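Local coordinates for protein coronin (Toxoplasma gondii, PDB 4OZU) that binds actin and contributes to invasion and egress by the parasite, and is represented here by its WD40 beta-propeller domain, at residues 45-50 and 58-63; 74-79 and 116-121; 92-97 and 106-111. All coordinates share one frame; numbering follows the deposited sequence.

Contact 1 of 3, residues 45-50 and 58-63; sequences YIAAPW and LGILRL
Ala47 sits between Leu58 and Ile60 of the neighbouring strand. Its CB lies 3.8 Å from Leu58 CD2 and 3.8 Å from Ile60 CD1. The first torsion of Leu58 (chi1 -152°) sets CG anti to the backbone N. From the branch at CG, CD2 meets Ala47, while CD1 packs 3.8 Å from Pro49 CD. The proline ring and the leucine lie side by side and point the same way. Ile60 splits its contacts too, since its CG2 comes 4.2 Å from Tyr45 CD1. Thr85 and Phe87 of strand 82-87 cover part of this face.

The other face carries Ile46, Ala48 and Leu61. Ile46 CD1 meets Leu63 CD1 at 3.8 Å, the two side chains crossing at about a right angle. Leu336 touches Ile46 from outside. Gly59 has no side chain, and Trp50 fills that side, with CE3 3.9 Å from Gly59 CA.

Between the faces runs a ladder of four backbone hydrogen bonds. Ile46 and Leu61 exchange two, and Ala48 and Gly59 exchange the other two. The bond from Gly59 N to Ala48 O is 2.8 Å long.

At the polar edge, Leu61 O lies in the plane of the Tyr45 ring, at its edge. The aliphatic CG of Arg62 is 4.1 Å from Tyr45 CE1. Beyond CG the chain leads away from the ring, and the guanidinium group makes salt bridges with Asp65 and Glu44, which hold the charged end at the border of the contact. The strands are antiparallel, with paired side chains alternating between two faces. This is a beta hairpin, and it forms the middle of one blade of the WD40 propeller.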
loop_
_atom_site.group_PDB
_atom_site.type_symbol
_atom_site.label_atom_id
_atom_site.label_comp_id
_atom_site.label_asym_id
_atom_site.label_seq_id
_atom_site.Cartn_x
_atom_site.Cartn_y
_atom_site.Cartn_z
ATOM N N TYR A 45 -12.096 -5.002 -7.301
ATOM C CA TYR A 45 -11.401 -6.291 -7.323
ATOM C C TYR A 45 -10.439 -6.489 -6.162
ATOM O O TYR A 45 -9.949 -5.535 -5.561
ATOM C CB TYR A 45 -10.609 -6.459 -8.626
ATOM C CG TYR A 45 -11.420 -6.261 -9.878
ATOM C CD1 TYR A 45 -12.476 -7.103 -10.178
ATOM C CD2 TYR A 45 -11.117 -5.243 -10.775
ATOM C CE1 TYR A 45 -13.229 -6.929 -11.315
ATOM C CE2 TYR A 45 -11.861 -5.063 -11.924
ATOM C CZ TYR A 45 -12.921 -5.910 -12.184
ATOM O OH TYR A 45 -13.682 -5.757 -13.317
ATOM N N ILE A 46 -10.169 -7.757 -5.879
ATOM C CA ILE A 46 -9.115 -8.167 -4.968
ATOM C C ILE A 46 -8.105 -8.982 -5.770
ATOM O O ILE A 46 -8.501 -9.853 -6.539
ATOM C CB ILE A 46 -9.660 -9.035 -3.805
ATOM C CG1 ILE A 46 -10.718 -8.275 -2.999
ATOM C CG2 ILE A 46 -8.529 -9.500 -2.899
ATOM C CD1 ILE A 46 -11.551 -9.175 -2.098
ATOM N N ALA A 47 -6.817 -8.704 -5.593
ATOM C CA ALA A 47 -5.770 -9.526 -6.191
ATOM C C ALA A 47 -5.082 -10.322 -5.094
ATOM O O ALA A 47 -4.682 -9.760 -4.075
ATOM C CB ALA A 47 -4.764 -8.665 -6.941
ATOM N N ALA A 48 -4.946 -11.628 -5.298
ATOM C CA ALA A 48 -4.255 -12.485 -4.340
ATOM C C ALA A 48 -3.420 -13.542 -5.067
ATOM O O ALA A 48 -3.966 -14.340 -5.829
ATOM C CB ALA A 48 -5.258 -13.150 -3.406
ATOM N N PRO A 49 -2.091 -13.536 -4.855
ATOM C CA PRO A 49 -1.252 -14.585 -5.440
ATOM C C PRO A 49 -1.776 -15.985 -5.119
ATOM O O PRO A 49 -2.110 -16.279 -3.968
ATOM C CB PRO A 49 0.113 -14.337 -4.798
ATOM C CG PRO A 49 0.132 -12.873 -4.543
ATOM C CD PRO A 49 -1.279 -12.498 -4.189
ATOM N N TRP A 50 -1.855 -16.823 -6.148
ATOM C CA TRP A 50 -2.489 -18.132 -6.050
ATOM C C TRP A 50 -1.458 -19.198 -5.713
ATOM O O TRP A 50 -0.270 -19.031 -5.988
ATOM C CB TRP A 50 -3.200 -18.464 -7.365
ATOM C CG TRP A 50 -4.430 -19.300 -7.198
ATOM C CD1 TRP A 50 -4.621 -20.578 -7.633
ATOM C CD2 TRP A 50 -5.647 -18.911 -6.547
ATOM N NE1 TRP A 50 -5.884 -21.010 -7.294
ATOM C CE2 TRP A 50 -6.530 -20.004 -6.624
ATOM C CE3 TRP A 50 -6.073 -17.742 -5.907
ATOM C CZ2 TRP A 50 -7.816 -19.964 -6.087
ATOM C CZ3 TRP A 50 -7.347 -17.706 -5.371
ATOM C CH2 TRP A 50 -8.203 -18.808 -5.465
ATOM N N LEU A 58 -1.916 -14.803 -10.283
ATOM C CA LEU A 58 -2.731 -13.920 -9.475
ATOM C C LEU A 58 -4.188 -14.340 -9.592
ATOM O O LEU A 58 -4.706 -14.488 -10.698
ATOM C CB LEU A 58 -2.549 -12.481 -9.944
ATOM C CG LEU A 58 -2.725 -11.330 -8.961
ATOM C CD1 LEU A 58 -1.785 -11.449 -7.772
ATOM C CD2 LEU A 58 -2.484 -10.031 -9.709
ATOM N N GLY A 59 -4.836 -14.562 -8.453
ATOM C CA GLY A 59 -6.273 -14.739 -8.427
ATOM C C GLY A 59 -6.922 -13.370 -8.371
ATOM O O GLY A 59 -6.468 -12.503 -7.623
ATOM N N ILE A 60 -7.962 -13.172 -9.178
ATOM C CA ILE A 60 -8.703 -11.916 -9.194
ATOM C C ILE A 60 -10.155 -12.171 -8.796
ATOM O O ILE A 60 -10.908 -12.841 -9.512
ATOM C CB ILE A 60 -8.639 -11.227 -10.584
ATOM C CG1 ILE A 60 -7.193 -10.892 -10.956
ATOM C CG2 ILE A 60 -9.487 -9.958 -10.603
ATOM C CD1 ILE A 60 -6.519 -9.885 -10.039
ATOM N N LEU A 61 -10.525 -11.638 -7.633
ATOM C CA LEU A 61 -11.866 -11.788 -7.079
ATOM C C LEU A 61 -12.599 -10.464 -7.160
ATOM O O LEU A 61 -11.970 -9.407 -7.130
ATOM C CB LEU A 61 -11.810 -12.237 -5.617
ATOM C CG LEU A 61 -11.300 -13.634 -5.265
ATOM C CD1 LEU A 61 -9.815 -13.786 -5.542
ATOM C CD2 LEU A 61 -11.599 -13.911 -3.802
ATOM N N ARG A 62 -13.920 -10.511 -7.246
ATOM C CA ARG A 62 -14.709 -9.297 -7.092
ATOM C C ARG A 62 -14.954 -9.047 -5.610
ATOM O O ARG A 62 -15.383 -9.940 -4.881
ATOM C CB ARG A 62 -16.029 -9.395 -7.856
ATOM C CG ARG A 62 -15.844 -9.426 -9.368
ATOM C CD ARG A 62 -17.147 -9.198 -10.125
ATOM N NE ARG A 62 -17.711 -7.877 -9.847
ATOM C CZ ARG A 62 -18.759 -7.642 -9.058
ATOM N NH1 ARG A 62 -19.400 -8.637 -8.452
ATOM N NH2 ARG A 62 -19.178 -6.395 -8.880
ATOM N N LEU A 63 -14.661 -7.823 -5.174
ATOM C CA LEU A 63 -14.832 -7.416 -3.784
ATOM C C LEU A 63 -16.247 -7.708 -3.280
ATOM O O LEU A 63 -16.436 -8.135 -2.141
ATOM C CB LEU A 63 -14.506 -5.924 -3.648
ATOM C CG LEU A 63 -14.498 -5.292 -2.260
ATOM C CD1 LEU A 63 -13.431 -5.904 -1.389
ATOM C CD2 LEU A 63 -14.286 -3.795 -2.386
#

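Contact 2 of 3, residues 74-79 and 116-121; sequences KIKGHT and TTELKE
Lys74 and Ile75 pair in parallel with Glu118 and Leu119. The two backbones run within 10° of each other. Three backbone hydrogen bonds join them. Lys74 N gives to Thr117 O at 3.0 Å, and Lys74 O accepts from Leu119 N at 2.7 Å. Leu119 O then takes Lys76 N at 2.7 Å, in a nearly straight bond of 178°. Each strand thus uses alternate residues, as parallel pairing requires. The chains stay close as far as Gly77 and Lys120, then separate. Gly77 turns with positive phi, and its CA stays 3.6 Å from Lys120 O.

Strand 73-75 belongs to the same sheet as strand 58-62, to which Ile75 is bonded on its other side. Strand 118-119 adds a further, parallel strand at the outer border of that propeller blade. Gly77 and His78 form the Gly-His pair familiar from WD repeats. The ND1 of His78 is bonded to Gly56 O.

On the face turned to the neighbouring blade, Ile75 and Leu119 lie side by side and point the same way, with Ile75 CG1 3.9 Å from Leu119 CB. Trp107 touches both of them.

The other side is charged and more open to solvent. The stem of Lys76 crosses Glu118, so that CE is 3.0 Å from OE2. The Lys76 chain bends at its last torsion (chi4 -64°), and NZ remains 4.3 Å from Glu118 OE2, too far for a salt bridge. Attraction between these charges is still likely. Lys120 runs alongside Lys76, its CE touching Lys76 CD. Lys74 bends at chi2 and leads away from Glu118. Its ammonium group makes a cation-pi contact with Trp50.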
loop_
_atom_site.group_PDB
_atom_site.type_symbol
_atom_site.label_atom_id
_atom_site.label_comp_id
_atom_site.label_asym_id
_atom_site.label_seq_id
_atom_site.Cartn_x
_atom_site.Cartn_y
_atom_site.Cartn_z
ATOM N N LYS A 74 -7.940 -15.482 -13.503
ATOM C CA LYS A 74 -6.515 -15.779 -13.378
ATOM C C LYS A 74 -5.641 -14.873 -14.231
ATOM O O LYS A 74 -5.927 -14.632 -15.402
ATOM C CB LYS A 74 -6.236 -17.227 -13.768
ATOM C CG LYS A 74 -7.075 -18.251 -13.037
ATOM C CD LYS A 74 -6.739 -18.311 -11.564
ATOM C CE LYS A 74 -7.519 -19.428 -10.894
ATOM N NZ LYS A 74 -7.230 -19.510 -9.446
ATOM N N ILE A 75 -4.559 -14.392 -13.631
ATOM C CA ILE A 75 -3.526 -13.677 -14.357
ATOM C C ILE A 75 -2.246 -14.505 -14.287
ATOM O O ILE A 75 -1.739 -14.774 -13.199
ATOM C CB ILE A 75 -3.308 -12.259 -13.777
ATOM C CG1 ILE A 75 -4.580 -11.430 -13.951
ATOM C CG2 ILE A 75 -2.121 -11.566 -14.459
ATOM C CD1 ILE A 75 -4.489 -10.019 -13.392
ATOM N N LYS A 76 -1.742 -14.918 -15.448
ATOM C CA LYS A 76 -0.545 -15.761 -15.525
ATOM C C LYS A 76 0.650 -14.935 -16.032
ATOM O O LYS A 76 0.978 -13.911 -15.442
ATOM C CB LYS A 76 -0.816 -16.974 -16.416
ATOM C CG LYS A 76 -1.977 -17.834 -15.922
ATOM C CD LYS A 76 -2.116 -19.116 -16.729
ATOM C CE LYS A 76 -3.276 -19.970 -16.234
ATOM N NZ LYS A 76 -3.078 -20.450 -14.839
ATOM N N GLY A 77 1.308 -15.374 -17.101
ATOM C CA GLY A 77 2.394 -14.599 -17.687
ATOM C C GLY A 77 3.708 -14.684 -16.927
ATOM O O GLY A 77 4.766 -14.889 -17.529
ATOM N N HIS A 78 3.645 -14.525 -15.608
ATOM C CA HIS A 78 4.831 -14.611 -14.756
ATOM C C HIS A 78 5.530 -15.956 -14.901
ATOM O O HIS A 78 4.875 -16.981 -15.071
ATOM C CB HIS A 78 4.457 -14.397 -13.287
ATOM C CG HIS A 78 3.490 -13.280 -13.062
ATOM N ND1 HIS A 78 2.131 -13.485 -12.945
ATOM C CD2 HIS A 78 3.681 -11.947 -12.927
ATOM C CE1 HIS A 78 1.529 -12.325 -12.749
ATOM N NE2 HIS A 78 2.448 -11.377 -12.733
ATOM N N THR A 79 6.859 -15.948 -14.818
ATOM C CA THR A 79 7.644 -17.175 -14.916
ATOM C C THR A 79 8.255 -17.525 -13.556
ATOM O O THR A 79 8.855 -18.585 -13.381
ATOM C CB THR A 79 8.746 -17.056 -15.995
ATOM O OG1 THR A 79 9.812 -16.208 -15.541
ATOM C CG2 THR A 79 8.159 -16.499 -17.289
ATOM N N THR A 116 -13.919 -17.707 -15.598
ATOM C CA THR A 116 -13.250 -18.288 -16.764
ATOM C C THR A 116 -12.312 -17.286 -17.439
ATOM O O THR A 116 -11.696 -17.590 -18.462
ATOM C CB THR A 116 -14.271 -18.795 -17.805
ATOM O OG1 THR A 116 -15.042 -17.695 -18.307
ATOM C CG2 THR A 116 -15.194 -19.813 -17.178
ATOM N N THR A 117 -12.210 -16.093 -16.865
ATOM C CA THR A 117 -11.298 -15.078 -17.374
ATOM C C THR A 117 -9.852 -15.480 -17.114
ATOM O O THR A 117 -9.491 -15.840 -15.993
ATOM C CB THR A 117 -11.569 -13.708 -16.732
ATOM O OG1 THR A 117 -12.884 -13.267 -17.090
ATOM C CG2 THR A 117 -10.548 -12.670 -17.192
ATOM N N GLU A 118 -9.034 -15.411 -18.161
ATOM C CA GLU A 118 -7.615 -15.723 -18.065
ATOM C C GLU A 118 -6.795 -14.674 -18.803
ATOM O O GLU A 118 -7.016 -14.426 -19.989
ATOM C CB GLU A 118 -7.331 -17.110 -18.637
ATOM C CG GLU A 118 -5.917 -17.611 -18.400
ATOM C CD GLU A 118 -5.637 -18.906 -19.142
ATOM O OE1 GLU A 118 -5.753 -18.916 -20.386
ATOM O OE2 GLU A 118 -5.311 -19.916 -18.481
ATOM N N LEU A 119 -5.861 -14.059 -18.086
ATOM C CA LEU A 119 -4.937 -13.086 -18.655
ATOM C C LEU A 119 -3.539 -13.681 -18.757
ATOM O O LEU A 119 -2.972 -14.113 -17.753
ATOM C CB LEU A 119 -4.903 -11.822 -17.798
ATOM C CG LEU A 119 -5.461 -10.538 -18.405
ATOM C CD1 LEU A 119 -6.895 -10.720 -18.873
ATOM C CD2 LEU A 119 -5.366 -9.410 -17.387
ATOM N N LYS A 120 -2.990 -13.700 -19.968
ATOM C CA LYS A 120 -1.644 -14.221 -20.200
ATOM C C LYS A 120 -0.691 -13.145 -20.702
ATOM O O LYS A 120 0.502 -13.184 -20.405
ATOM C CB LYS A 120 -1.680 -15.377 -21.204
ATOM C CG LYS A 120 -2.079 -16.712 -20.601
ATOM C CD LYS A 120 -1.830 -17.854 -21.578
ATOM C CE LYS A 120 -1.989 -19.209 -20.907
ATOM N NZ LYS A 120 -1.653 -20.338 -21.822
ATOM N N GLU A 121 -1.220 -12.193 -21.466
ATOM C CA GLU A 121 -0.398 -11.143 -22.066
ATOM C C GLU A 121 -0.584 -9.797 -21.365
ATOM O O GLU A 121 -1.688 -9.262 -21.333
ATOM C CB GLU A 121 -0.734 -10.995 -23.550
ATOM C CG GLU A 121 -0.416 -12.228 -24.390
ATOM C CD GLU A 121 1.074 -12.412 -24.643
ATOM O OE1 GLU A 121 1.887 -11.661 -24.061
ATOM O OE2 GLU A 121 1.431 -13.309 -25.436
#

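Contact 3 of 3, residues 92-97 and 106-111; sequences RDILAT and IWQLPE
The hairpin of a WD repeat brings Trp107 against Thr97. Trp107 NE1 donates to Thr97 OG1 at 3.2 Å, with the hydroxyl in the plane of the indole at its edge. Thr97 turns OG1 between its backbone N and carbonyl carbon (chi1 61°), where it also meets His78 NE2. Leu95 lies on the same face, its CD2 3.8 Å from Trp107 CB and close to Leu109.

The opposite face holds Ile94, Ala96, Ile106 and Gln108. Ala96 CB packs 3.7 Å from Ile106 CD1. Ile94 CD1 rests 3.6 Å from Gln108 CB. Trp138 of strand 133-138 covers the apolar part.

Leu95 and Trp107 exchange two backbone bonds, and Leu109 N gives a third to Asp93 O. At the open end Gln108 NE2 reaches Asp93 OD2 at 3.2 Å, from above the carboxylate plane. A water donates to the same OD2 and to Leu109 O, so two donors grip this oxygen.

The Trp107, Thr97 and His78 chain of hydrogen bonds is characteristic of WD40 propellers, where it ties the middle strands of a blade to the Gly-His turn.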
loop_
_atom_site.group_PDB
_atom_site.type_symbol
_atom_site.label_atom_id
_atom_site.label_comp_id
_atom_site.label_asym_id
_atom_site.label_seq_id
_atom_site.Cartn_x
_atom_site.Cartn_y
_atom_site.Cartn_z
ATOM N N ARG A 92 -9.748 1.284 -13.193
ATOM C CA ARG A 92 -10.263 0.131 -12.474
ATOM C C ARG A 92 -9.759 -1.207 -12.999
ATOM O O ARG A 92 -9.707 -2.190 -12.256
ATOM C CB ARG A 92 -11.786 0.134 -12.526
ATOM C CG ARG A 92 -12.397 -0.939 -11.667
ATOM C CD ARG A 92 -13.483 -0.389 -10.786
ATOM N NE ARG A 92 -14.780 -0.416 -11.458
ATOM C CZ ARG A 92 -15.530 0.654 -11.712
ATOM N NH1 ARG A 92 -15.139 1.872 -11.353
ATOM N NH2 ARG A 92 -16.694 0.503 -12.327
ATOM N N ASP A 93 -9.402 -1.239 -14.279
ATOM C CA ASP A 93 -9.032 -2.484 -14.946
ATOM C C ASP A 93 -7.523 -2.673 -15.054
ATOM O O ASP A 93 -7.063 -3.667 -15.618
ATOM C CB ASP A 93 -9.659 -2.536 -16.346
ATOM C CG ASP A 93 -9.352 -1.304 -17.182
ATOM O OD1 ASP A 93 -8.920 -0.270 -16.619
ATOM O OD2 ASP A 93 -9.565 -1.363 -18.413
ATOM N N ILE A 94 -6.758 -1.731 -14.509
ATOM C CA ILE A 94 -5.306 -1.733 -14.657
ATOM C C ILE A 94 -4.596 -2.055 -13.348
ATOM O O ILE A 94 -4.894 -1.490 -12.298
ATOM C CB ILE A 94 -4.802 -0.369 -15.176
ATOM C CG1 ILE A 94 -5.391 -0.073 -16.560
ATOM C CG2 ILE A 94 -3.276 -0.323 -15.224
ATOM C CD1 ILE A 94 -4.989 -1.060 -17.646
ATOM N N LEU A 95 -3.638 -2.967 -13.417
ATOM C CA LEU A 95 -2.808 -3.249 -12.263
ATOM C C LEU A 95 -1.411 -3.626 -12.709
ATOM O O LEU A 95 -1.173 -3.910 -13.888
ATOM C CB LEU A 95 -3.416 -4.369 -11.413
ATOM C CG LEU A 95 -3.525 -5.753 -12.059
ATOM C CD1 LEU A 95 -3.537 -6.816 -10.983
ATOM C CD2 LEU A 95 -4.784 -5.879 -12.920
ATOM N N ALA A 96 -0.496 -3.621 -11.747
ATOM C CA ALA A 96 0.887 -3.986 -11.994
ATOM C C ALA A 96 1.361 -5.070 -11.035
ATOM O O ALA A 96 1.013 -5.070 -9.860
ATOM C CB ALA A 96 1.776 -2.768 -11.872
ATOM N N THR A 97 2.182 -5.980 -11.547
ATOM C CA THR A 97 2.848 -6.959 -10.705
ATOM C C THR A 97 4.356 -6.840 -10.866
ATOM O O THR A 97 4.857 -6.561 -11.955
ATOM C CB THR A 97 2.437 -8.401 -11.042
ATOM O OG1 THR A 97 2.785 -8.691 -12.401
ATOM C CG2 THR A 97 0.950 -8.606 -10.837
ATOM N N ILE A 106 2.331 -4.842 -16.627
ATOM C CA ILE A 106 1.109 -4.053 -16.507
ATOM C C ILE A 106 -0.017 -4.846 -17.154
ATOM O O ILE A 106 0.105 -5.303 -18.289
ATOM C CB ILE A 106 1.224 -2.665 -17.182
ATOM C CG1 ILE A 106 2.532 -1.963 -16.791
ATOM C CG2 ILE A 106 0.029 -1.800 -16.816
ATOM C CD1 ILE A 106 2.751 -1.827 -15.307
ATOM N N TRP A 107 -1.108 -5.008 -16.418
ATOM C CA TRP A 107 -2.225 -5.832 -16.847
ATOM C C TRP A 107 -3.483 -5.003 -17.060
ATOM O O TRP A 107 -3.716 -4.036 -16.340
ATOM C CB TRP A 107 -2.505 -6.907 -15.806
ATOM C CG TRP A 107 -1.354 -7.802 -15.535
ATOM C CD1 TRP A 107 -0.491 -7.728 -14.485
ATOM C CD2 TRP A 107 -0.942 -8.930 -16.318
ATOM N NE1 TRP A 107 0.435 -8.740 -14.563
ATOM C CE2 TRP A 107 0.182 -9.490 -15.680
ATOM C CE3 TRP A 107 -1.412 -9.518 -17.495
ATOM C CZ2 TRP A 107 0.842 -10.606 -16.180
ATOM C CZ3 TRP A 107 -0.757 -10.628 -17.989
ATOM C CH2 TRP A 107 0.359 -11.161 -17.332
ATOM N N GLN A 108 -4.291 -5.398 -18.040
ATOM C CA GLN A 108 -5.604 -4.797 -18.257
ATOM C C GLN A 108 -6.690 -5.864 -18.233
ATOM O O GLN A 108 -6.790 -6.687 -19.149
ATOM C CB GLN A 108 -5.649 -4.040 -19.580
ATOM C CG GLN A 108 -6.933 -3.248 -19.778
ATOM C CD GLN A 108 -6.888 -2.357 -21.000
ATOM O OE1 GLN A 108 -6.182 -2.644 -21.966
ATOM N NE2 GLN A 108 -7.639 -1.265 -20.961
ATOM N N LEU A 109 -7.510 -5.844 -17.186
ATOM C CA LEU A 109 -8.619 -6.791 -17.060
ATOM C C LEU A 109 -9.712 -6.505 -18.086
ATOM O O LEU A 109 -9.887 -5.361 -18.507
ATOM C CB LEU A 109 -9.209 -6.734 -15.648
ATOM C CG LEU A 109 -8.280 -7.226 -14.536
ATOM C CD1 LEU A 109 -8.734 -6.708 -13.190
ATOM C CD2 LEU A 109 -8.220 -8.745 -14.526
ATOM N N PRO A 110 -10.463 -7.542 -18.490
ATOM C CA PRO A 110 -11.579 -7.313 -19.411
ATOM C C PRO A 110 -12.696 -6.531 -18.738
ATOM O O PRO A 110 -12.653 -6.365 -17.517
ATOM C CB PRO A 110 -12.040 -8.731 -19.769
ATOM C CG PRO A 110 -11.647 -9.555 -18.594
ATOM C CD PRO A 110 -10.358 -8.960 -18.097
ATOM N N GLU A 111 -13.668 -6.057 -19.511
ATOM C CA GLU A 111 -14.804 -5.335 -18.947
ATOM C C GLU A 111 -15.541 -6.205 -17.933
ATOM O O GLU A 111 -15.860 -5.755 -16.831
ATOM C CB GLU A 111 -15.767 -4.886 -20.049
ATOM C CG GLU A 111 -15.795 -3.379 -20.273
ATOM C CD GLU A 111 -16.989 -2.928 -21.100
ATOM O OE1 GLU A 111 -18.123 -3.362 -20.802
ATOM O OE2 GLU A 111 -16.795 -2.142 -22.051
HETATM O O HOH W 1 -11.022 -3.162 -19.545
#

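Overall arrangement
From the N terminus, contact 1 comes first and closes a short hairpin loop between Trp50 and Leu58. Contact 2 opens next, at 74-79, and closes only at 116-121. Contact 3 lies wholly within that longer loop, as the hairpin 92-97 with 106-111. Contacts 1 and 2 share one sheet, since strands 58-62 and 73-75 are neighbours in it. Contact 3 belongs to the next blade. The blades meet where Leu58 packs on Leu95 and Tyr45 on Leu109. Ile75 lies against Trp107. After contact 3 the chain returns to the first blade to add strand 118-119, then goes back to the second as strand 124-126. The two adjacent blades are thereby laced together.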